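Exotoxin 6 (Staphylococcus aureus subsp. aureus Mu50, PDB 4ZYS) is a staphylococcal superantigen-like exotoxin of unestablished molecular function that probably interferes with host immune defence and may bind sugars. Local coordinates at residues Gln47-Ser52 with Ala82-Ile87; Ile157-Lys162 with Gln190-Glu195; Lys19-Arg24 with Asp134-Glu139; Asp100-Pro105 with Gln122-Asp127. All blocks are in the same frame, centred on the assembly; numbering follows the deposited sequence.

Contact 1 of 4, residues Gln47-Ser52 with Ala82-Ile87; sequences QYSQIS and ATNYSI
N84 and S49 sit opposite each other on two parallel strands, and the N84 side chain passes S49 OG on its way from CB to ND2. N84 CB starts 3.3 Å from S49 OG, CG passes the same oxygen at 3.6 Å, and ND2 ends 2.9 Å from S49 OG as a hydrogen-bond donor. The N-H...O angle of 158° and the placing of the oxygen near the amide plane support a well-formed bond. The other tip atom, OD1, accepts from R75 NH1, so both ends of the amide are held and its flip is fixed. CG stands beside the backbone N (chi1 -52°), on the same face of the sheet as S49.

Four backbone hydrogen bonds establish the parallel register. N84 N donates to Y48 O at 2.9 Å, and Q50 N to N84 O at 2.8 Å. Further along, S86 N reaches Q50 O at 3.1 Å and S52 N reaches S86 O at 2.9 Å. The strand directions differ by 24°. On the other face, Q50 OE1 comes to the edge of the Y85 ring, 3.1 Å from CD1, although this rests on one of two modelled Y85 conformers; Q50 NE2 bonds Y32 OH.

A parallel pair of this kind is the one expected between the third and fifth strands of an OB-fold barrel. Strand 37-44 flanks 47-52 on its far edge and strand 69-74 flanks 84-92, while I73 packs on S49, I51 and S86 from the buried side.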
# COMPACT_ATOMS: atom_id res chain seq x y z
N GLN A 47 8.69 -16.53 9.49
CA GLN A 47 9.43 -15.37 8.98
C GLN A 47 9.13 -14.18 9.88
O GLN A 47 7.96 -13.85 10.11
CB GLN A 47 9.06 -15.05 7.50
CG GLN A 47 9.02 -16.23 6.51
CD GLN A 47 10.28 -17.07 6.52
OE1 GLN A 47 11.35 -16.63 6.11
NE2 GLN A 47 10.18 -18.27 7.05
N TYR A 48 10.17 -13.55 10.41
CA TYR A 48 10.02 -12.41 11.29
C TYR A 48 10.01 -11.08 10.55
O TYR A 48 10.89 -10.81 9.73
CB TYR A 48 11.15 -12.39 12.29
CG TYR A 48 10.70 -11.89 13.64
CD1 TYR A 48 10.19 -12.77 14.59
CD2 TYR A 48 10.79 -10.55 13.96
CE1 TYR A 48 9.77 -12.32 15.84
CE2 TYR A 48 10.39 -10.09 15.21
CZ TYR A 48 9.89 -10.98 16.16
OH TYR A 48 9.49 -10.56 17.40
N SER A 49 9.03 -10.22 10.90
CA SER A 49 8.94 -8.87 10.37
C SER A 49 8.76 -7.87 11.48
O SER A 49 7.95 -8.07 12.38
CB SER A 49 7.80 -8.73 9.37
OG SER A 49 8.05 -9.54 8.23
N GLN A 50 9.51 -6.77 11.39
CA GLN A 50 9.41 -5.62 12.28
C GLN A 50 8.83 -4.54 11.43
O GLN A 50 9.40 -4.22 10.39
CB GLN A 50 10.77 -5.22 12.90
CG GLN A 50 10.64 -4.09 13.90
CD GLN A 50 11.93 -3.31 14.10
OE1 GLN A 50 12.45 -2.68 13.17
NE2 GLN A 50 12.40 -3.23 15.35
N ILE A 51 7.66 -4.03 11.80
CA ILE A 51 6.98 -3.03 11.00
C ILE A 51 6.91 -1.69 11.73
O ILE A 51 6.36 -1.62 12.83
CB ILE A 51 5.54 -3.50 10.62
CG1 ILE A 51 5.50 -4.95 10.07
CG2 ILE A 51 4.86 -2.51 9.66
CD1 ILE A 51 4.07 -5.62 10.02
N SER A 52 7.40 -0.63 11.08
CA SER A 52 7.29 0.73 11.61
C SER A 52 5.87 1.24 11.50
O SER A 52 5.26 1.17 10.43
CB SER A 52 8.22 1.68 10.87
OG SER A 52 9.56 1.44 11.25
N ALA A 82 17.96 -11.61 7.63
CA ALA A 82 16.76 -12.46 7.56
C ALA A 82 15.46 -11.70 7.92
O ALA A 82 14.47 -11.81 7.19
CB ALA A 82 16.92 -13.66 8.48
N THR A 83 15.47 -10.91 9.03
CA THR A 83 14.33 -10.15 9.51
C THR A 83 13.91 -9.10 8.48
O THR A 83 14.75 -8.40 7.93
CB THR A 83 14.64 -9.49 10.88
OG1 THR A 83 15.00 -10.50 11.82
CG2 THR A 83 13.47 -8.71 11.44
N ASN A 84 12.60 -9.01 8.22
CA ASN A 84 12.05 -8.01 7.31
C ASN A 84 11.70 -6.75 8.05
O ASN A 84 11.11 -6.81 9.14
CB ASN A 84 10.79 -8.49 6.62
CG ASN A 84 10.86 -9.82 5.94
OD1 ASN A 84 11.84 -10.15 5.25
ND2 ASN A 84 9.74 -10.53 6.03
N TYR A 85 12.08 -5.62 7.46
CA TYR A 85 11.77 -4.31 8.01
C TYR A 85 10.83 -3.65 7.02
O TYR A 85 11.21 -3.38 5.90
CB TYR A 85 13.06 -3.49 8.29
CG TYR A 85 13.94 -4.14 9.34
CD1 TYR A 85 13.61 -4.10 10.68
CD2 TYR A 85 15.09 -4.84 8.97
CE1 TYR A 85 14.39 -4.74 11.64
CE2 TYR A 85 15.87 -5.49 9.92
CZ TYR A 85 15.52 -5.43 11.26
OH TYR A 85 16.30 -6.01 12.23
N SER A 86 9.58 -3.47 7.41
CA SER A 86 8.56 -2.91 6.56
C SER A 86 7.97 -1.66 7.22
O SER A 86 8.18 -1.45 8.41
CB SER A 86 7.50 -3.96 6.25
OG SER A 86 6.64 -3.52 5.21
N ILE A 87 7.28 -0.80 6.43
CA ILE A 87 6.68 0.44 6.94
C ILE A 87 5.20 0.44 6.64
O ILE A 87 4.83 0.30 5.47
CB ILE A 87 7.38 1.69 6.31
CG1 ILE A 87 8.91 1.64 6.55
CG2 ILE A 87 6.75 3.00 6.83
CD1 ILE A 87 9.72 2.60 5.71

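Contact 2 of 4, residues Ile157-Lys162 with Gln190-Glu195; sequences ITITMK and QKILVE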
# COMPACT_ATOMS: atom_id res chain seq x y z
N ILE A 157 -2.07 8.73 -9.23
CA ILE A 157 -3.13 7.82 -8.83
C ILE A 157 -4.19 8.69 -8.12
O ILE A 157 -3.81 9.43 -7.23
CB ILE A 157 -2.68 6.62 -7.96
CG1 ILE A 157 -1.77 5.67 -8.73
CG2 ILE A 157 -3.90 5.87 -7.38
CD1 ILE A 157 -0.86 4.83 -7.80
N THR A 158 -5.48 8.58 -8.49
CA THR A 158 -6.55 9.32 -7.83
C THR A 158 -7.58 8.30 -7.32
O THR A 158 -8.15 7.56 -8.12
CB THR A 158 -7.12 10.43 -8.72
OG1 THR A 158 -6.04 11.19 -9.26
CG2 THR A 158 -8.06 11.37 -7.98
N ILE A 159 -7.73 8.20 -5.99
CA ILE A 159 -8.69 7.31 -5.34
C ILE A 159 -9.85 8.19 -4.86
O ILE A 159 -9.66 9.05 -4.01
CB ILE A 159 -8.03 6.43 -4.23
CG1 ILE A 159 -6.87 5.59 -4.84
CG2 ILE A 159 -9.08 5.51 -3.56
CD1 ILE A 159 -5.84 5.01 -3.86
N THR A 160 -11.04 8.01 -5.47
CA THR A 160 -12.20 8.80 -5.11
C THR A 160 -13.16 7.96 -4.24
O THR A 160 -13.49 6.83 -4.60
CB THR A 160 -12.88 9.36 -6.37
OG1 THR A 160 -11.90 10.06 -7.14
CG2 THR A 160 -14.04 10.29 -6.05
N MSE A 161 -13.60 8.54 -3.11
CA MSE A 161 -14.51 7.90 -2.16
C MSE A 161 -15.96 8.22 -2.52
O MSE A 161 -16.17 9.12 -3.33
CB MSE A 161 -14.20 8.38 -0.74
CG MSE A 161 -12.69 8.30 -0.40
SE MSE A 161 -11.93 6.57 -0.72
CE MSE A 161 -12.69 5.72 0.78
N LYS A 162 -16.94 7.50 -1.91
CA LYS A 162 -18.38 7.74 -2.14
C LYS A 162 -18.77 9.14 -1.73
O LYS A 162 -19.62 9.73 -2.39
CB LYS A 162 -19.29 6.72 -1.40
CG LYS A 162 -18.89 5.27 -1.63
CD LYS A 162 -20.07 4.32 -1.82
CE LYS A 162 -19.62 2.90 -2.13
NZ LYS A 162 -18.70 2.80 -3.31
N GLN A 190 -14.98 4.42 -4.58
CA GLN A 190 -15.88 4.45 -5.73
C GLN A 190 -15.17 4.30 -7.09
O GLN A 190 -15.62 3.52 -7.94
CB GLN A 190 -16.69 5.76 -5.75
CG GLN A 190 -18.02 5.66 -5.06
CD GLN A 190 -19.10 4.95 -5.82
OE1 GLN A 190 -19.10 3.71 -5.92
NE2 GLN A 190 -20.10 5.70 -6.27
N LYS A 191 -14.13 5.13 -7.31
CA LYS A 191 -13.39 5.22 -8.56
C LYS A 191 -11.91 5.30 -8.29
O LYS A 191 -11.49 5.90 -7.30
CB LYS A 191 -13.79 6.49 -9.34
CG LYS A 191 -15.12 6.48 -10.04
CD LYS A 191 -15.22 7.76 -10.87
CE LYS A 191 -16.09 7.63 -12.09
NZ LYS A 191 -16.06 8.87 -12.93
N ILE A 192 -11.11 4.74 -9.20
CA ILE A 192 -9.66 4.80 -9.18
C ILE A 192 -9.20 5.17 -10.59
O ILE A 192 -9.68 4.61 -11.59
CB ILE A 192 -8.96 3.52 -8.65
CG1 ILE A 192 -9.44 3.14 -7.22
CG2 ILE A 192 -7.40 3.66 -8.68
CD1 ILE A 192 -9.04 1.66 -6.79
N LEU A 193 -8.29 6.13 -10.67
CA LEU A 193 -7.70 6.54 -11.91
C LEU A 193 -6.21 6.47 -11.77
O LEU A 193 -5.67 7.01 -10.80
CB LEU A 193 -8.17 7.98 -12.32
CG LEU A 193 -7.54 8.56 -13.62
CD1 LEU A 193 -7.99 7.77 -14.84
CD2 LEU A 193 -7.88 10.02 -13.78
N VAL A 194 -5.53 5.79 -12.71
CA VAL A 194 -4.06 5.75 -12.77
C VAL A 194 -3.69 6.47 -14.05
O VAL A 194 -3.97 5.96 -15.12
CB VAL A 194 -3.45 4.33 -12.69
CG1 VAL A 194 -1.93 4.41 -12.64
CG2 VAL A 194 -3.97 3.54 -11.49
N GLU A 195 -3.14 7.68 -13.96
CA GLU A 195 -2.70 8.47 -15.12
C GLU A 195 -1.21 8.37 -15.28
O GLU A 195 -0.49 8.66 -14.31
CB GLU A 195 -3.06 9.97 -14.97
CG GLU A 195 -4.50 10.34 -15.22
CD GLU A 195 -4.85 11.77 -14.83
OE1 GLU A 195 -4.82 12.10 -13.61
OE2 GLU A 195 -5.19 12.55 -15.74
O HOH W 1 -5.06 10.21 -11.58
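T158 and L193 form a hydrogen-bonded antiparallel pair, with T158 N 2.8 Å from L193 O and L193 N 2.9 Å from T158 O, on strands whose directions lie 173° apart. The next hydrogen-bonded pair, T160 with K191, departs from regularity: T160 O accepts from Q190 N at 2.8 Å and again from K191 N at 3.3 Å. Two consecutive residues facing one is the definition of a classic beta bulge, placed here near the start of 190-195.

On one face I157, I159, I192 and V194 form an apolar surface. I157 CG1 lies alongside V194, 4.1 Å from CG1, and I159 CG1 stands 4.3 Å from I192 CG1. Helix 130-145 packs on this face, with L137 against I157 and I192 and L133 against I159. Helix over mixed sheet is the beta-grasp arrangement; strand 189-196 occupies its middle, antiparallel to 155-161 and parallel to 106-111 on its other edge.

The opposite face, with T158, T160, K191 and L193, is partly open to solvent. There a water lies 2.7 Å from T158 OG1 and is placed to donate to E195 OE1, so it probably links the strands at the end away from the bulge. Beyond the bulge, K162 bends at chi2 and again at chi4 (-55° at the latter), curling NZ back to Q190 OE1, a 2.8 Å hydrogen bond. The nitrogen arrives from above the amide plane, the C=O...N angle being 104°, while K162 CG rests on Q190 CG where the two chains cross nearly at a right angle.

Contact 3 of 4, residues Lys19-Arg24 with Asp134-Glu139; sequences KPVLER and DYRLRE
V21 CG2 sits squarely over the centre of the Y135 ring, 3.7 Å from the centroid and 14° off the normal, which qualifies as a CH-pi contact. It joins strand 21-24, at the edge of the OB-fold sheet, to helix 130-145 of the beta-grasp domain, so the interface between the two domains of the superantigen-like fold passes here. The strand and helix axes approach no closer than 12.1 Å, so the gap is spanned mainly by side chains, with the K19 carbonyl reached by Y135 OH. That bond is weak and its proton has another acceptor within reach. A chi1 of -177° places Y135 CG anti to the backbone N, and the ring lies with one face against V21 CG2.

Next to the ring, R136 extends its guanidinium between two carboxylates. NH1 makes a salt bridge to E139 OE1 at 3.0 Å within the helix, and the guanidinium plane nearly contains that oxygen. NH2 meets E23 OE2 at 3.3 Å, a salt bridge whose hydrogen bond is weak, the N-H...O angle being 138°. V21 CG1 lies 3.9 Å from the same NH2. A water completes the link, accepting from R136 NE at 2.9 Å and donating to E23 OE1 at 3.2 Å.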
# COMPACT_ATOMS: atom_id res chain seq x y z
N LYS A 19 9.26 -5.59 -5.84
CA LYS A 19 9.66 -6.38 -4.66
C LYS A 19 8.56 -7.36 -4.24
O LYS A 19 7.39 -6.96 -4.23
CB LYS A 19 10.00 -5.46 -3.47
CG LYS A 19 11.34 -4.75 -3.58
CD LYS A 19 11.47 -3.72 -2.47
CE LYS A 19 12.89 -3.25 -2.22
NZ LYS A 19 13.55 -4.02 -1.14
N PRO A 20 8.88 -8.63 -3.93
CA PRO A 20 7.82 -9.57 -3.51
C PRO A 20 7.10 -9.08 -2.25
O PRO A 20 7.70 -8.51 -1.36
CB PRO A 20 8.57 -10.88 -3.25
CG PRO A 20 9.90 -10.72 -3.92
CD PRO A 20 10.21 -9.26 -3.84
N VAL A 21 5.80 -9.32 -2.18
CA VAL A 21 4.99 -8.87 -1.06
C VAL A 21 4.58 -10.04 -0.13
O VAL A 21 4.31 -11.14 -0.60
CB VAL A 21 3.77 -8.10 -1.65
CG1 VAL A 21 2.53 -8.24 -0.78
CG2 VAL A 21 4.13 -6.63 -1.85
N LEU A 22 4.53 -9.79 1.18
CA LEU A 22 4.08 -10.76 2.16
C LEU A 22 2.82 -10.20 2.78
O LEU A 22 2.87 -9.20 3.48
CB LEU A 22 5.17 -11.06 3.21
CG LEU A 22 4.79 -12.03 4.34
CD1 LEU A 22 4.28 -13.38 3.76
CD2 LEU A 22 5.97 -12.24 5.33
N GLU A 23 1.66 -10.79 2.47
CA GLU A 23 0.42 -10.32 3.04
C GLU A 23 -0.34 -11.45 3.70
O GLU A 23 -0.38 -12.55 3.16
CB GLU A 23 -0.48 -9.56 2.04
CG GLU A 23 -0.70 -10.18 0.67
CD GLU A 23 -1.91 -9.63 -0.06
OE1 GLU A 23 -2.41 -8.56 0.34
OE2 GLU A 23 -2.36 -10.28 -1.04
N ARG A 24 -0.89 -11.19 4.89
CA ARG A 24 -1.68 -12.14 5.66
C ARG A 24 -2.76 -11.43 6.42
O ARG A 24 -2.54 -10.34 6.95
CB ARG A 24 -0.83 -12.96 6.65
CG ARG A 24 0.10 -14.01 6.06
CD ARG A 24 -0.55 -15.21 5.38
NE ARG A 24 0.48 -16.14 4.90
CZ ARG A 24 1.14 -16.01 3.75
NH1 ARG A 24 0.87 -15.00 2.93
NH2 ARG A 24 2.06 -16.90 3.41
N ASP A 134 -1.38 1.52 -3.21
CA ASP A 134 -0.26 2.12 -3.94
C ASP A 134 0.55 1.04 -4.67
O ASP A 134 0.70 1.14 -5.89
CB ASP A 134 0.64 2.92 -2.98
CG ASP A 134 1.91 3.45 -3.58
OD1 ASP A 134 1.83 4.33 -4.47
OD2 ASP A 134 2.99 3.05 -3.11
N TYR A 135 0.95 -0.02 -3.96
CA TYR A 135 1.72 -1.09 -4.55
C TYR A 135 0.96 -1.81 -5.66
O TYR A 135 1.53 -2.02 -6.74
CB TYR A 135 2.16 -2.11 -3.48
CG TYR A 135 3.04 -3.20 -4.06
CD1 TYR A 135 2.48 -4.34 -4.63
CD2 TYR A 135 4.42 -3.11 -4.00
CE1 TYR A 135 3.28 -5.34 -5.17
CE2 TYR A 135 5.24 -4.10 -4.55
CZ TYR A 135 4.66 -5.22 -5.13
OH TYR A 135 5.43 -6.22 -5.67
N ARG A 136 -0.27 -2.26 -5.38
CA ARG A 136 -1.07 -3.05 -6.32
C ARG A 136 -1.46 -2.25 -7.57
O ARG A 136 -1.52 -2.82 -8.67
CB ARG A 136 -2.32 -3.63 -5.64
CG ARG A 136 -2.02 -4.65 -4.53
CD ARG A 136 -1.38 -5.92 -5.10
NE ARG A 136 -1.25 -6.97 -4.09
CZ ARG A 136 -0.42 -7.99 -4.18
NH1 ARG A 136 0.42 -8.09 -5.21
NH2 ARG A 136 -0.38 -8.90 -3.23
N LEU A 137 -1.69 -0.94 -7.44
CA LEU A 137 -2.05 -0.15 -8.62
C LEU A 137 -0.80 0.11 -9.49
O LEU A 137 -0.86 0.02 -10.71
CB LEU A 137 -2.76 1.15 -8.22
CG LEU A 137 -4.19 0.95 -7.62
CD1 LEU A 137 -4.63 2.19 -6.86
CD2 LEU A 137 -5.20 0.54 -8.66
N ARG A 138 0.35 0.35 -8.85
CA ARG A 138 1.61 0.56 -9.55
C ARG A 138 2.04 -0.76 -10.22
O ARG A 138 2.52 -0.70 -11.33
CB ARG A 138 2.70 1.11 -8.59
CG ARG A 138 2.41 2.56 -8.14
CD ARG A 138 3.66 3.26 -7.69
NE ARG A 138 3.38 4.32 -6.71
CZ ARG A 138 4.15 5.39 -6.50
NH1 ARG A 138 5.23 5.59 -7.24
NH2 ARG A 138 3.84 6.26 -5.56
N GLU A 139 1.79 -1.92 -9.59
CA GLU A 139 2.08 -3.27 -10.12
C GLU A 139 1.34 -3.52 -11.45
O GLU A 139 1.95 -4.01 -12.40
CB GLU A 139 1.67 -4.34 -9.09
CG GLU A 139 1.95 -5.78 -9.51
CD GLU A 139 1.61 -6.80 -8.44
OE1 GLU A 139 0.54 -6.65 -7.80
OE2 GLU A 139 2.40 -7.74 -8.25
O HOH W 2 -3.39 -6.90 -2.18

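Contact 4 of 4, residues Asp100-Pro105 with Gln122-Asp127; sequences DYIHTP and QIYKED
H103 and I123 pair through both backbone bonds, H103 N to I123 O at 2.9 Å and I123 N to H103 O at 2.8 Å, the latter nearly straight at 173°. They make a single antiparallel bridge in the beta-grasp domain, between the loop leading into strand 106-111 and the loop following strand 117-119. Y124 CA adds a CA-H...O contact to Y101 O at 3.3 Å.

Side chains close in around this bridge. I102 CG1 lies at the edge of the Y124 ring, 3.9 Å from CD1, and I102 CG2 runs beside the Q122 amide, 4.0 Å from OE1. On the buried side I123 CG1 meets P105 CD at 4.0 Å, the two side chains crossing almost perpendicularly, and L133 of helix 130-145 backs I123. Y101, whose chi1 of -176° sends the ring away from its own backbone N, turns a ring edge to Y124 O, the acceptor of a hydrogen bond from N94 ND2.

Farther out, H103 NE2 bonds I189 O, tying the loop to the start of the neighbouring strand, and K125 NZ pairs with D70. The Y124 ring is held at its end by Q122: OH donates to Q122 OE1 at 2.8 Å.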
# COMPACT_ATOMS: atom_id res chain seq x y z
N ASP A 100 -16.23 -12.76 3.40
CA ASP A 100 -16.29 -13.02 1.96
C ASP A 100 -16.47 -11.75 1.11
O ASP A 100 -16.76 -11.85 -0.09
CB ASP A 100 -17.44 -14.01 1.66
CG ASP A 100 -18.83 -13.56 2.10
OD1 ASP A 100 -18.97 -12.40 2.58
OD2 ASP A 100 -19.79 -14.37 1.97
N TYR A 101 -16.29 -10.56 1.73
CA TYR A 101 -16.51 -9.26 1.09
C TYR A 101 -15.71 -9.01 -0.21
O TYR A 101 -14.50 -9.20 -0.26
CB TYR A 101 -16.25 -8.13 2.09
CG TYR A 101 -16.54 -6.75 1.55
CD1 TYR A 101 -17.84 -6.35 1.29
CD2 TYR A 101 -15.51 -5.85 1.30
CE1 TYR A 101 -18.12 -5.07 0.80
CE2 TYR A 101 -15.77 -4.58 0.80
CZ TYR A 101 -17.07 -4.19 0.55
OH TYR A 101 -17.32 -2.94 0.06
N ILE A 102 -16.43 -8.58 -1.26
CA ILE A 102 -15.87 -8.19 -2.56
C ILE A 102 -16.49 -6.86 -2.94
O ILE A 102 -17.71 -6.69 -2.84
CB ILE A 102 -16.02 -9.25 -3.71
CG1 ILE A 102 -15.48 -10.62 -3.27
CG2 ILE A 102 -15.28 -8.80 -5.01
CD1 ILE A 102 -16.29 -11.71 -3.69
N HIS A 103 -15.65 -5.91 -3.35
CA HIS A 103 -16.04 -4.58 -3.80
C HIS A 103 -15.30 -4.27 -5.07
O HIS A 103 -14.09 -4.45 -5.12
CB HIS A 103 -15.76 -3.53 -2.71
CG HIS A 103 -16.35 -2.21 -3.02
ND1 HIS A 103 -17.71 -2.00 -2.97
CD2 HIS A 103 -15.74 -1.06 -3.40
CE1 HIS A 103 -17.89 -0.73 -3.31
NE2 HIS A 103 -16.73 -0.13 -3.59
N THR A 104 -16.01 -3.83 -6.12
CA THR A 104 -15.36 -3.58 -7.41
C THR A 104 -15.49 -2.11 -7.76
O THR A 104 -16.42 -1.73 -8.47
CB THR A 104 -15.91 -4.51 -8.49
OG1 THR A 104 -17.30 -4.24 -8.68
CG2 THR A 104 -15.72 -5.98 -8.16
N PRO A 105 -14.57 -1.26 -7.30
CA PRO A 105 -14.63 0.15 -7.71
C PRO A 105 -14.27 0.28 -9.19
O PRO A 105 -13.76 -0.67 -9.79
CB PRO A 105 -13.58 0.81 -6.81
CG PRO A 105 -12.57 -0.26 -6.55
CD PRO A 105 -13.36 -1.54 -6.48
N GLN A 122 -10.62 -5.78 -7.75
CA GLN A 122 -11.41 -6.30 -6.62
C GLN A 122 -10.79 -5.93 -5.27
O GLN A 122 -9.62 -6.22 -5.05
CB GLN A 122 -11.60 -7.84 -6.71
CG GLN A 122 -12.24 -8.27 -8.02
CD GLN A 122 -12.84 -9.64 -8.08
OE1 GLN A 122 -12.56 -10.55 -7.29
NE2 GLN A 122 -13.70 -9.80 -9.04
N ILE A 123 -11.58 -5.30 -4.38
CA ILE A 123 -11.21 -4.92 -3.00
C ILE A 123 -11.87 -5.95 -2.05
O ILE A 123 -13.06 -6.19 -2.17
CB ILE A 123 -11.62 -3.44 -2.64
CG1 ILE A 123 -10.85 -2.38 -3.47
CG2 ILE A 123 -11.52 -3.14 -1.13
CD1 ILE A 123 -9.39 -2.32 -3.24
N TYR A 124 -11.09 -6.53 -1.13
CA TYR A 124 -11.63 -7.53 -0.20
C TYR A 124 -11.63 -7.01 1.25
O TYR A 124 -12.21 -7.65 2.14
CB TYR A 124 -10.82 -8.84 -0.30
CG TYR A 124 -10.67 -9.34 -1.72
CD1 TYR A 124 -11.76 -9.86 -2.42
CD2 TYR A 124 -9.45 -9.27 -2.39
CE1 TYR A 124 -11.63 -10.32 -3.74
CE2 TYR A 124 -9.30 -9.74 -3.69
CZ TYR A 124 -10.39 -10.26 -4.36
OH TYR A 124 -10.24 -10.71 -5.65
N LYS A 125 -11.02 -5.85 1.48
CA LYS A 125 -10.84 -5.35 2.83
C LYS A 125 -11.66 -4.12 3.19
O LYS A 125 -11.76 -3.17 2.42
CB LYS A 125 -9.35 -5.07 3.06
CG LYS A 125 -8.59 -6.36 3.40
CD LYS A 125 -7.04 -6.21 3.47
CE LYS A 125 -6.51 -5.13 4.39
NZ LYS A 125 -7.10 -5.20 5.77
N GLU A 126 -12.18 -4.12 4.43
CA GLU A 126 -12.91 -2.97 5.00
C GLU A 126 -11.94 -1.85 5.34
O GLU A 126 -12.22 -0.68 5.14
CB GLU A 126 -13.64 -3.38 6.28
CG GLU A 126 -14.81 -4.31 6.09
CD GLU A 126 -15.45 -4.57 7.43
OE1 GLU A 126 -16.15 -3.66 7.94
OE2 GLU A 126 -15.17 -5.63 8.03
N ASP A 127 -10.81 -2.24 5.90
CA ASP A 127 -9.77 -1.32 6.29
C ASP A 127 -8.56 -1.61 5.40
O ASP A 127 -7.87 -2.59 5.63
CB ASP A 127 -9.46 -1.51 7.79
CG ASP A 127 -8.56 -0.43 8.36
OD1 ASP A 127 -8.60 0.69 7.86
OD2 ASP A 127 -7.80 -0.74 9.31

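From the N terminus, residues 19-24 open contact 3, which is not completed until helix 130-145 supplies 134-139. Two smaller loops lie wholly within that span: contact 1 closes when 82-87 returns to 47-52 in the OB-fold sheet, and contact 4 closes when 122-127 returns to 100-105 in the beta-grasp domain. Contact 2 follows in series, ending when 190-195 pairs with 157-162. No two of these loops cross. Contact 3 is the one that joins the domains; its L22 touches N84 of contact 1, and L137 packs on I157 and I192 of contact 2. P105 of contact 4 also reaches I192, while contacts 1 and 2 lie about 30 Å apart between centres.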